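Local coordinates for protein gluconate kinase (Lactobacillus acidophilus, PDB 3LL3) that probably phosphorylates a sugar or sugar acid at the expense of ATP, as a carbohydrate kinase of the FGGY family that binds ATP and D-xylulose, at residues 141-155 with 195-207. Numbering follows the deposited sequence.
Sequences KNKKTEVFSQAQKWI and DILKIKKEQLPKI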
loop_
_atom_site.group_PDB
_atom_site.type_symbol
_atom_site.label_atom_id
_atom_site.label_comp_id
_atom_site.label_asym_id
_atom_site.label_seq_id
_atom_site.Cartn_x
_atom_site.Cartn_y
_atom_site.Cartn_z
ATOM N N LYS A 141 -5.321 -0.509 40.463
ATOM C CA LYS A 141 -6.367 -0.699 41.474
ATOM C C LYS A 141 -7.175 -1.986 41.260
ATOM O O LYS A 141 -7.691 -2.568 42.213
ATOM C CB LYS A 141 -7.289 0.526 41.467
ATOM C CG LYS A 141 -8.617 0.396 42.231
ATOM C CD LYS A 141 -9.258 1.782 42.372
ATOM C CE LYS A 141 -10.750 1.742 42.103
ATOM N NZ LYS A 141 -11.063 0.872 40.943
ATOM N N ASN A 142 -7.291 -2.420 40.006
ATOM C CA ASN A 142 -8.053 -3.619 39.678
ATOM C C ASN A 142 -7.184 -4.877 39.648
ATOM O O ASN A 142 -7.625 -5.946 40.070
ATOM C CB ASN A 142 -8.776 -3.446 38.337
ATOM C CG ASN A 142 -9.623 -4.660 37.958
ATOM O OD1 ASN A 142 -9.305 -5.388 37.005
ATOM N ND2 ASN A 142 -10.711 -4.883 38.701
ATOM N N LYS A 143 -5.947 -4.752 39.169
ATOM C CA LYS A 143 -5.120 -5.936 38.922
ATOM C C LYS A 143 -3.911 -6.102 39.851
ATOM O O LYS A 143 -3.284 -7.163 39.873
ATOM C CB LYS A 143 -4.663 -5.986 37.458
ATOM C CG LYS A 143 -5.724 -5.571 36.464
ATOM C CD LYS A 143 -5.723 -6.457 35.215
ATOM C CE LYS A 143 -6.807 -7.528 35.282
ATOM N NZ LYS A 143 -6.647 -8.362 36.505
ATOM N N LYS A 144 -3.579 -5.058 40.600
ATOM C CA LYS A 144 -2.452 -5.099 41.523
ATOM C C LYS A 144 -2.909 -4.528 42.854
ATOM O O LYS A 144 -2.339 -3.558 43.358
ATOM C CB LYS A 144 -1.273 -4.283 40.980
ATOM C CG LYS A 144 -0.112 -5.108 40.427
ATOM C CD LYS A 144 -0.549 -6.017 39.300
ATOM C CE LYS A 144 0.553 -6.997 38.921
ATOM N NZ LYS A 144 1.748 -6.329 38.314
ATOM N N THR A 145 -3.952 -5.133 43.417
ATOM C CA THR A 145 -4.598 -4.602 44.613
ATOM C C THR A 145 -3.642 -4.381 45.786
ATOM O O THR A 145 -3.813 -3.446 46.579
ATOM C CB THR A 145 -5.755 -5.514 45.075
ATOM O OG1 THR A 145 -6.201 -5.090 46.371
ATOM C CG2 THR A 145 -5.301 -6.974 45.151
ATOM N N GLU A 146 -2.642 -5.246 45.896
ATOM C CA GLU A 146 -1.706 -5.183 47.013
ATOM C C GLU A 146 -0.931 -3.861 47.021
ATOM O O GLU A 146 -0.970 -3.109 48.006
ATOM C CB GLU A 146 -0.744 -6.374 46.974
ATOM C CG GLU A 146 0.268 -6.394 48.100
ATOM C CD GLU A 146 -0.353 -6.781 49.430
ATOM O OE1 GLU A 146 -0.544 -7.995 49.666
ATOM O OE2 GLU A 146 -0.645 -5.874 50.244
ATOM N N VAL A 147 -0.229 -3.577 45.924
ATOM C CA VAL A 147 0.527 -2.332 45.822
ATOM C C VAL A 147 -0.408 -1.137 45.895
ATOM O O VAL A 147 -0.093 -0.149 46.542
ATOM C CB VAL A 147 1.362 -2.243 44.529
ATOM C CG1 VAL A 147 2.163 -3.515 44.323
ATOM C CG2 VAL A 147 0.473 -1.987 43.345
ATOM N N PHE A 148 -1.566 -1.218 45.249
ATOM C CA PHE A 148 -2.489 -0.090 45.319
ATOM C C PHE A 148 -2.851 0.224 46.765
ATOM O O PHE A 148 -2.923 1.387 47.159
ATOM C CB PHE A 148 -3.767 -0.319 44.518
ATOM C CG PHE A 148 -4.511 0.952 44.244
ATOM C CD1 PHE A 148 -4.139 1.775 43.183
ATOM C CD2 PHE A 148 -5.534 1.363 45.076
ATOM C CE1 PHE A 148 -4.798 2.962 42.958
ATOM C CE2 PHE A 148 -6.200 2.551 44.846
ATOM C CZ PHE A 148 -5.832 3.348 43.786
ATOM N N SER A 149 -3.098 -0.822 47.545
ATOM C CA SER A 149 -3.432 -0.665 48.956
ATOM C C SER A 149 -2.355 0.076 49.741
ATOM O O SER A 149 -2.649 0.927 50.592
ATOM C CB SER A 149 -3.672 -2.042 49.586
ATOM O OG SER A 149 -4.076 -1.907 50.934
ATOM N N GLN A 150 -1.098 -0.254 49.478
ATOM C CA GLN A 150 -0.029 0.333 50.281
ATOM C C GLN A 150 0.523 1.663 49.766
ATOM O O GLN A 150 1.221 2.358 50.506
ATOM C CB GLN A 150 1.101 -0.667 50.560
ATOM C CG GLN A 150 1.182 -1.842 49.608
ATOM C CD GLN A 150 2.268 -2.817 50.022
ATOM O OE1 GLN A 150 3.153 -2.476 50.815
ATOM N NE2 GLN A 150 2.212 -4.033 49.490
ATOM N N ALA A 151 0.196 2.029 48.525
ATOM C CA ALA A 151 0.640 3.318 47.976
ATOM C C ALA A 151 0.068 4.529 48.729
ATOM O O ALA A 151 -1.145 4.707 48.808
ATOM C CB ALA A 151 0.305 3.412 46.478
ATOM N N GLN A 152 0.950 5.366 49.264
ATOM C CA GLN A 152 0.549 6.593 49.946
ATOM C C GLN A 152 0.809 7.828 49.076
ATOM O O GLN A 152 0.301 8.920 49.357
ATOM C CB GLN A 152 1.303 6.735 51.272
ATOM C CG GLN A 152 0.971 5.621 52.284
ATOM C CD GLN A 152 -0.513 5.542 52.582
ATOM O OE1 GLN A 152 -1.125 6.530 52.997
ATOM N NE2 GLN A 152 -1.102 4.368 52.362
ATOM N N LYS A 153 1.618 7.652 48.037
ATOM C CA LYS A 153 1.907 8.734 47.090
ATOM C C LYS A 153 1.989 8.180 45.680
ATOM O O LYS A 153 2.586 7.127 45.452
ATOM C CB LYS A 153 3.222 9.444 47.431
ATOM C CG LYS A 153 3.179 10.248 48.741
ATOM C CD LYS A 153 2.246 11.436 48.592
ATOM C CE LYS A 153 2.475 12.488 49.667
ATOM N NZ LYS A 153 1.914 12.078 50.955
ATOM N N TRP A 154 1.374 8.887 44.738
ATOM C CA TRP A 154 1.493 8.551 43.333
ATOM C C TRP A 154 2.115 9.744 42.631
ATOM O O TRP A 154 1.559 10.841 42.647
ATOM C CB TRP A 154 0.118 8.242 42.748
ATOM C CG TRP A 154 -0.429 6.944 43.222
ATOM C CD1 TRP A 154 -1.478 6.750 44.085
ATOM C CD2 TRP A 154 0.062 5.649 42.884
ATOM N NE1 TRP A 154 -1.678 5.407 44.279
ATOM C CE2 TRP A 154 -0.750 4.708 43.552
ATOM C CE3 TRP A 154 1.101 5.190 42.067
ATOM C CZ2 TRP A 154 -0.553 3.339 43.432
ATOM C CZ3 TRP A 154 1.298 3.827 41.943
ATOM C CH2 TRP A 154 0.473 2.915 42.633
ATOM N N ILE A 155 3.290 9.540 42.044
ATOM C CA ILE A 155 4.063 10.660 41.525
ATOM C C ILE A 155 4.677 10.319 40.184
ATOM O O ILE A 155 4.558 9.194 39.710
ATOM C CB ILE A 155 5.213 11.039 42.488
ATOM C CG1 ILE A 155 6.197 9.877 42.612
ATOM C CG2 ILE A 155 4.666 11.439 43.876
ATOM C CD1 ILE A 155 7.283 10.103 43.691
ATOM N N ASP A 195 -12.482 10.486 43.205
ATOM C CA ASP A 195 -13.413 9.580 43.888
ATOM C C ASP A 195 -13.510 8.223 43.190
ATOM O O ASP A 195 -13.521 7.178 43.847
ATOM C CB ASP A 195 -14.772 10.241 44.065
ATOM C CG ASP A 195 -14.738 11.344 45.122
ATOM O OD1 ASP A 195 -13.768 11.392 45.910
ATOM O OD2 ASP A 195 -15.660 12.178 45.158
ATOM N N ILE A 196 -13.523 8.240 41.860
ATOM C CA ILE A 196 -13.540 7.012 41.064
ATOM C C ILE A 196 -12.233 6.224 41.243
ATOM O O ILE A 196 -12.235 4.991 41.300
ATOM C CB ILE A 196 -13.782 7.316 39.574
ATOM C CG1 ILE A 196 -15.194 7.877 39.374
ATOM C CG2 ILE A 196 -13.595 6.060 38.730
ATOM C CD1 ILE A 196 -15.374 8.614 38.063
ATOM N N LEU A 197 -11.126 6.954 41.348
ATOM C CA LEU A 197 -9.803 6.372 41.558
ATOM C C LEU A 197 -9.621 5.818 42.966
ATOM O O LEU A 197 -8.799 4.924 43.185
ATOM C CB LEU A 197 -8.735 7.436 41.316
ATOM C CG LEU A 197 -8.020 7.495 39.972
ATOM C CD1 LEU A 197 -8.655 6.594 38.995
ATOM C CD2 LEU A 197 -7.968 8.929 39.465
ATOM N N LYS A 198 -10.379 6.369 43.912
ATOM C CA LYS A 198 -10.208 6.055 45.324
ATOM C C LYS A 198 -8.839 6.545 45.791
ATOM O O LYS A 198 -8.136 5.900 46.590
ATOM C CB LYS A 198 -10.431 4.565 45.563
ATOM C CG LYS A 198 -11.836 4.134 45.114
ATOM C CD LYS A 198 -11.974 2.631 45.080
ATOM C CE LYS A 198 -13.378 2.206 44.667
ATOM N NZ LYS A 198 -13.484 0.739 44.808
ATOM N N ILE A 199 -8.480 7.710 45.257
ATOM C CA ILE A 199 -7.244 8.392 45.608
ATOM C C ILE A 199 -7.625 9.687 46.311
ATOM O O ILE A 199 -8.598 10.347 45.928
ATOM C CB ILE A 199 -6.433 8.735 44.334
ATOM C CG1 ILE A 199 -5.947 7.456 43.646
ATOM C CG2 ILE A 199 -5.283 9.665 44.644
ATOM C CD1 ILE A 199 -5.235 6.502 44.568
ATOM N N LYS A 200 -6.871 10.043 47.344
ATOM C CA LYS A 200 -7.060 11.317 48.013
ATOM C C LYS A 200 -6.035 12.329 47.509
ATOM O O LYS A 200 -4.910 11.974 47.141
ATOM C CB LYS A 200 -6.929 11.151 49.525
ATOM C CG LYS A 200 -7.953 10.197 50.116
ATOM C CD LYS A 200 -9.367 10.674 49.821
ATOM C CE LYS A 200 -9.891 11.608 50.911
ATOM N NZ LYS A 200 -11.224 12.180 50.534
ATOM N N LYS A 201 -6.448 13.587 47.503
ATOM C CA LYS A 201 -5.597 14.708 47.132
ATOM C C LYS A 201 -4.252 14.653 47.869
ATOM O O LYS A 201 -3.207 14.972 47.300
ATOM C CB LYS A 201 -6.375 16.003 47.395
ATOM C CG LYS A 201 -5.600 17.189 47.879
ATOM C CD LYS A 201 -6.547 18.209 48.506
ATOM C CE LYS A 201 -6.627 18.011 50.009
ATOM N NZ LYS A 201 -7.872 18.555 50.633
ATOM N N GLU A 202 -4.279 14.204 49.124
ATOM C CA GLU A 202 -3.068 14.045 49.916
ATOM C C GLU A 202 -2.127 12.963 49.382
ATOM O O GLU A 202 -0.983 12.885 49.804
ATOM C CB GLU A 202 -3.417 13.747 51.388
ATOM C CG GLU A 202 -4.033 14.929 52.141
ATOM C CD GLU A 202 -5.486 15.191 51.759
ATOM O OE1 GLU A 202 -6.146 14.269 51.227
ATOM O OE2 GLU A 202 -5.968 16.323 51.993
ATOM N N GLN A 203 -2.601 12.118 48.473
ATOM C CA GLN A 203 -1.747 11.071 47.917
ATOM C C GLN A 203 -1.047 11.527 46.638
ATOM O O GLN A 203 -0.333 10.753 46.003
ATOM C CB GLN A 203 -2.553 9.820 47.619
ATOM C CG GLN A 203 -2.992 9.056 48.845
ATOM C CD GLN A 203 -4.015 8.017 48.492
ATOM O OE1 GLN A 203 -5.165 8.344 48.206
ATOM N NE2 GLN A 203 -3.600 6.754 48.470
ATOM N N LEU A 204 -1.267 12.784 46.269
ATOM C CA LEU A 204 -0.662 13.363 45.069
ATOM C C LEU A 204 0.196 14.570 45.423
ATOM O O LEU A 204 -0.068 15.255 46.411
ATOM C CB LEU A 204 -1.752 13.789 44.090
ATOM C CG LEU A 204 -2.639 12.640 43.625
ATOM C CD1 LEU A 204 -3.841 13.192 42.889
ATOM C CD2 LEU A 204 -1.830 11.657 42.761
ATOM N N PRO A 205 1.208 14.865 44.594
ATOM C CA PRO A 205 2.024 16.042 44.913
ATOM C C PRO A 205 1.159 17.294 44.928
ATOM O O PRO A 205 0.130 17.322 44.264
ATOM C CB PRO A 205 2.999 16.122 43.726
ATOM C CG PRO A 205 2.942 14.767 43.056
ATOM C CD PRO A 205 1.560 14.261 43.297
ATOM N N LYS A 206 1.571 18.324 45.657
ATOM C CA LYS A 206 0.947 19.631 45.510
ATOM C C LYS A 206 1.338 20.237 44.159
ATOM O O LYS A 206 2.397 19.924 43.620
ATOM C CB LYS A 206 1.372 20.559 46.648
ATOM C CG LYS A 206 0.589 20.314 47.928
ATOM C CD LYS A 206 1.241 20.976 49.133
ATOM C CE LYS A 206 0.276 21.031 50.317
ATOM N NZ LYS A 206 -0.828 22.007 50.064
ATOM N N ILE A 207 0.478 21.099 43.622
ATOM C CA ILE A 207 0.709 21.713 42.312
ATOM C C ILE A 207 1.206 23.151 42.467
ATOM O O ILE A 207 0.602 23.943 43.190
ATOM C CB ILE A 207 -0.582 21.713 41.461
ATOM C CG1 ILE A 207 -1.169 20.309 41.394
ATOM C CG2 ILE A 207 -0.285 22.219 40.041
ATOM C CD1 ILE A 207 -2.583 20.249 40.840
#
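Gln203 and Trp154 carry the polar core of this contact. The backbone N of Trp154 gives its hydrogen to Gln203 O, 2.8 Å away and nearly straight (160° at the hydrogen). The amide of Gln203 is gripped at both ends: NE2 donates to Ala151 O at 3.2 Å, with that oxygen lying in the amide plane, while OE1 takes a 2.6 Å bond from Lys200 N. These two bonds fix the flip of the amide and tie the turn at 200-203 to the chain leaving helix 145-150.

Next to this polar patch the packing is tight and apolar. Ile199 reaches across with CD1, which sits 3.3 Å from Phe148 CZ and also meets the pyrrole side of the Trp154 indole, 3.7 Å from NE1. Phe148 swings its CG away from its own backbone N (chi1 -163°), and this carries CZ up against both Ile199 CD1 and Leu197 O, which approach obliquely from the same general side; Lys141 CB covers the centre of one ring face. Leu204 CD2 packs on Trp154 CB.

Lys141 CE presses to 3.3 Å on Lys198 CD where the chains cross at about a right angle, but their ammonium ends are looser, NZ to NZ 4.6 Å, and probably repel. At the other end the bent Lys153 chain runs along the Gln203 and Glu202 carbonyls to a weak bond from NZ to Glu202 O. Exposed Lys198 and Glu202 mark the solvent side.

Two local motifs frame the contact within the N-terminal FGGY domain, away from the ligand sites: a Schellman motif closing helix 191-197 with Lys198 at C-prime, and a classic beta bulge in which Gln152 and Lys153 both face Leu86, in the short antiparallel pairing of 153-155 with 84-86.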